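Local coordinates for uncharacterized protein YLR132C (Kluyveromyces marxianus, PDB 6PFQ) that probably acts as a nuclease of the 2H phosphodiesterase superfamily, a Usb1-type exoribonuclease that works on the U6 snRNA, at residues A[94-103]-A[115-126]. Numbering follows the deposited sequence.
Unlike the reference sequence in segment 115-126: Pro122 (reference Gln).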
loop_
_atom_site.group_PDB
_atom_site.type_symbol
_atom_site.label_atom_id
_atom_site.label_comp_id
_atom_site.label_asym_id
_atom_site.label_seq_id
_atom_site.Cartn_x
_atom_site.Cartn_y
_atom_site.Cartn_z
ATOM N N VAL A 94 4.132 -15.705 2.831
ATOM C CA VAL A 94 3.343 -15.356 1.654
ATOM C C VAL A 94 4.268 -14.627 0.693
ATOM O O VAL A 94 5.115 -13.821 1.122
ATOM C CB VAL A 94 2.114 -14.507 2.009
ATOM C CG1 VAL A 94 1.096 -15.336 2.800
ATOM C CG2 VAL A 94 2.525 -13.269 2.764
ATOM N N PRO A 95 4.151 -14.892 -0.596
ATOM C CA PRO A 95 4.962 -14.185 -1.589
ATOM C C PRO A 95 4.301 -12.861 -1.937
ATOM O O PRO A 95 3.073 -12.722 -1.913
ATOM C CB PRO A 95 4.949 -15.142 -2.788
ATOM C CG PRO A 95 3.586 -15.818 -2.676
ATOM C CD PRO A 95 3.258 -15.907 -1.196
ATOM N N VAL A 96 5.134 -11.861 -2.220
ATOM C CA VAL A 96 4.638 -10.594 -2.732
ATOM C C VAL A 96 5.336 -10.312 -4.053
ATOM O O VAL A 96 6.565 -10.157 -4.108
ATOM C CB VAL A 96 4.843 -9.441 -1.739
ATOM C CG1 VAL A 96 4.339 -8.155 -2.347
ATOM C CG2 VAL A 96 4.078 -9.707 -0.459
ATOM N N ALA A 97 4.544 -10.184 -5.106
ATOM C CA ALA A 97 5.058 -9.822 -6.422
ATOM C C ALA A 97 3.954 -9.023 -7.087
ATOM O O ALA A 97 2.816 -9.005 -6.608
ATOM C CB ALA A 97 5.440 -11.061 -7.267
ATOM N N LEU A 98 4.314 -8.296 -8.140
ATOM C CA LEU A 98 3.432 -7.290 -8.730
ATOM C C LEU A 98 3.096 -7.634 -10.176
ATOM O O LEU A 98 3.856 -8.321 -10.866
ATOM C CB LEU A 98 4.086 -5.916 -8.666
ATOM C CG LEU A 98 4.517 -5.659 -7.193
ATOM C CD1 LEU A 98 5.562 -4.586 -7.160
ATOM C CD2 LEU A 98 3.271 -5.350 -6.313
ATOM N N SER A 99 1.955 -7.142 -10.641
ATOM C CA SER A 99 1.568 -7.422 -12.009
ATOM C C SER A 99 0.883 -6.184 -12.564
ATOM O O SER A 99 0.285 -5.404 -11.806
ATOM C CB SER A 99 0.632 -8.644 -11.995
ATOM O OG SER A 99 0.019 -8.793 -13.209
ATOM N N GLY A 100 0.991 -5.976 -13.882
ATOM C CA GLY A 100 0.175 -4.932 -14.497
ATOM C C GLY A 100 0.876 -3.589 -14.465
ATOM O O GLY A 100 2.089 -3.489 -14.279
ATOM N N GLY A 101 0.090 -2.534 -14.696
ATOM C CA GLY A 101 0.629 -1.206 -14.896
ATOM C C GLY A 101 0.515 -0.316 -13.660
ATOM O O GLY A 101 0.113 -0.733 -12.570
ATOM N N TRP A 102 0.884 0.941 -13.853
ATOM C CA TRP A 102 0.773 1.916 -12.778
ATOM C C TRP A 102 -0.675 2.144 -12.402
ATOM O O TRP A 102 -1.553 2.225 -13.272
ATOM C CB TRP A 102 1.353 3.262 -13.206
ATOM C CG TRP A 102 2.808 3.317 -13.348
ATOM C CD1 TRP A 102 3.491 3.707 -14.485
ATOM C CD2 TRP A 102 3.819 3.036 -12.342
ATOM N NE1 TRP A 102 4.827 3.680 -14.239
ATOM C CE2 TRP A 102 5.067 3.265 -12.948
ATOM C CE3 TRP A 102 3.785 2.605 -11.004
ATOM C CZ2 TRP A 102 6.284 3.084 -12.263
ATOM C CZ3 TRP A 102 4.992 2.447 -10.307
ATOM C CH2 TRP A 102 6.231 2.691 -10.948
ATOM N N LEU A 103 -0.911 2.293 -11.092
ATOM C CA LEU A 103 -2.187 2.707 -10.539
ATOM C C LEU A 103 -1.959 3.972 -9.721
ATOM O O LEU A 103 -0.855 4.211 -9.242
ATOM C CB LEU A 103 -2.766 1.627 -9.646
ATOM C CG LEU A 103 -2.790 0.218 -10.279
ATOM C CD1 LEU A 103 -3.216 -0.778 -9.234
ATOM C CD2 LEU A 103 -3.789 0.206 -11.425
ATOM N N LEU A 115 1.373 6.494 -6.226
ATOM C CA LEU A 115 1.708 5.732 -7.423
ATOM C C LEU A 115 2.029 4.306 -6.990
ATOM O O LEU A 115 2.941 4.102 -6.181
ATOM C CB LEU A 115 2.929 6.378 -8.095
ATOM C CG LEU A 115 3.379 5.700 -9.391
ATOM C CD1 LEU A 115 2.358 5.953 -10.516
ATOM C CD2 LEU A 115 4.791 6.213 -9.798
ATOM N N ALA A 116 1.302 3.326 -7.533
ATOM C CA ALA A 116 1.272 1.968 -7.019
ATOM C C ALA A 116 1.286 0.981 -8.181
ATOM O O ALA A 116 1.004 1.332 -9.342
ATOM C CB ALA A 116 0.010 1.744 -6.130
ATOM N N VAL A 117 1.573 -0.282 -7.848
ATOM C CA VAL A 117 1.358 -1.410 -8.764
ATOM C C VAL A 117 0.571 -2.478 -8.017
ATOM O O VAL A 117 0.793 -2.704 -6.822
ATOM C CB VAL A 117 2.705 -1.979 -9.290
ATOM C CG1 VAL A 117 2.423 -3.057 -10.405
ATOM C CG2 VAL A 117 3.597 -0.800 -9.822
ATOM N N GLY A 118 -0.404 -3.089 -8.697
ATOM C CA GLY A 118 -1.202 -4.119 -8.055
ATOM C C GLY A 118 -0.441 -5.419 -7.812
ATOM O O GLY A 118 0.512 -5.774 -8.510
ATOM N N LEU A 119 -0.888 -6.175 -6.809
ATOM C CA LEU A 119 -0.248 -7.472 -6.576
ATOM C C LEU A 119 -0.584 -8.472 -7.677
ATOM O O LEU A 119 -1.680 -8.453 -8.259
ATOM C CB LEU A 119 -0.700 -8.065 -5.244
ATOM C CG LEU A 119 0.324 -7.850 -4.094
ATOM C CD1 LEU A 119 0.543 -6.328 -3.845
ATOM C CD2 LEU A 119 -0.152 -8.530 -2.807
ATOM N N SER A 120 0.356 -9.389 -7.916
ATOM C CA SER A 120 0.126 -10.459 -8.893
ATOM C C SER A 120 -0.988 -11.412 -8.443
ATOM O O SER A 120 -1.383 -11.478 -7.269
ATOM C CB SER A 120 1.421 -11.255 -9.107
ATOM O OG SER A 120 1.668 -12.071 -7.978
ATOM N N GLU A 121 -1.523 -12.150 -9.426
ATOM C CA GLU A 121 -2.601 -13.089 -9.120
ATOM C C GLU A 121 -2.196 -14.103 -8.056
ATOM O O GLU A 121 -2.976 -14.308 -7.114
ATOM C CB GLU A 121 -3.064 -13.792 -10.402
ATOM C CG GLU A 121 -4.332 -14.554 -10.147
ATOM C CD GLU A 121 -4.822 -15.297 -11.394
ATOM O OE1 GLU A 121 -4.017 -15.567 -12.306
ATOM O OE2 GLU A 121 -6.020 -15.569 -11.443
ATOM N N PRO A 122 -1.024 -14.739 -8.116
ATOM C CA PRO A 122 -0.667 -15.670 -7.025
ATOM C C PRO A 122 -0.486 -14.979 -5.682
ATOM O O PRO A 122 -0.857 -15.549 -4.654
ATOM C CB PRO A 122 0.650 -16.299 -7.505
ATOM C CG PRO A 122 0.697 -16.058 -8.987
ATOM C CD PRO A 122 -0.015 -14.750 -9.201
ATOM N N ALA A 123 0.056 -13.760 -5.654
ATOM C CA ALA A 123 0.177 -13.057 -4.379
ATOM C C ALA A 123 -1.193 -12.766 -3.781
ATOM O O ALA A 123 -1.411 -12.965 -2.582
ATOM C CB ALA A 123 0.984 -11.756 -4.557
ATOM N N ARG A 124 -2.146 -12.312 -4.599
ATOM C CA ARG A 124 -3.479 -12.073 -4.050
ATOM C C ARG A 124 -4.106 -13.362 -3.559
ATOM O O ARG A 124 -4.757 -13.380 -2.503
ATOM C CB ARG A 124 -4.375 -11.414 -5.094
ATOM C CG ARG A 124 -3.758 -10.055 -5.547
ATOM C CD ARG A 124 -4.791 -9.160 -6.257
ATOM N NE ARG A 124 -4.155 -8.155 -7.115
ATOM C CZ ARG A 124 -4.781 -7.088 -7.614
ATOM N NH1 ARG A 124 -6.043 -6.805 -7.249
ATOM N NH2 ARG A 124 -4.138 -6.273 -8.435
ATOM N N GLY A 125 -3.924 -14.447 -4.315
ATOM C CA GLY A 125 -4.533 -15.715 -3.939
ATOM C C GLY A 125 -4.034 -16.218 -2.600
ATOM O O GLY A 125 -4.813 -16.719 -1.790
ATOM N N ARG A 126 -2.729 -16.069 -2.342
ATOM C CA ARG A 126 -2.184 -16.497 -1.055
ATOM C C ARG A 126 -2.614 -15.588 0.088
ATOM O O ARG A 126 -2.665 -16.038 1.236
ATOM C CB ARG A 126 -0.663 -16.556 -1.117
ATOM C CG ARG A 126 -0.141 -17.654 -2.038
ATOM C CD ARG A 126 -0.655 -19.030 -1.609
ATOM N NE ARG A 126 0.185 -20.081 -2.188
ATOM C CZ ARG A 126 -0.235 -21.289 -2.550
ATOM N NH1 ARG A 126 -1.508 -21.627 -2.425
ATOM N NH2 ARG A 126 0.628 -22.161 -3.049
HETATM O O HOH W 1 0.719 -13.650 -0.803
HETATM O O HOH W 2 -0.996 -2.982 -11.524
HETATM O O HOH W 3 -0.459 -11.949 -12.142
#
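The six-membered ring of Trp102 carries Leu115 on one face, with CD2 3.8 Å from the centroid in a CH-pi contact, while Ala116 O sits at the ring edge, in plane. The motif is an antiparallel beta hairpin of a 2H phosphodiesterase fold, strand 102-106 pairing with 112-119. Val117 CG2 meets the ring obliquely. CG of Trp102 lies anti to the carbonyl carbon and beside the backbone N (chi1 -71°), and NE1 is satisfied by Ala187 O. A large flat ring suits this place because it can take Leu115 on one face while Val29 and Val33 of helix 20-39 and Leu191 and Leu194 of helix 191-197 also touch it.

Leu103 and Ala116 form a hydrogen-bonded pair, Leu103 N to Ala116 O 2.8 Å and Ala116 N to Leu103 O 2.9 Å. The methyl of Ala116 is small enough to lie against His154 and Ser156, residues that bind UMP. At the corner, the backbone angles of Gly100 would jam a side-chain carbon against Ser99 O, and one water bridges Ser99 O, Gly101 O and Gly118 N.

Beyond it, Leu98 packs its CB on Val117 CG1 and its CD2 on Leu119 CD1, branched aliphatics filling a buried layer. A side-chain carbon at Gly118 would run into Arg124 NH2; Arg124 NE donates to Leu119 O at 2.7 Å. Ser120 is the N-cap of helix 121-137: its OG, held between backbone N and carbonyl carbon (chi1 73°), accepts from Ala123 N. Ser120 N donates to Ala97 O at 2.8 Å, nearly straight (171°), the donor standing above the carbonyl plane, and Ala123 CB rests 3.5 Å from Pro95 O.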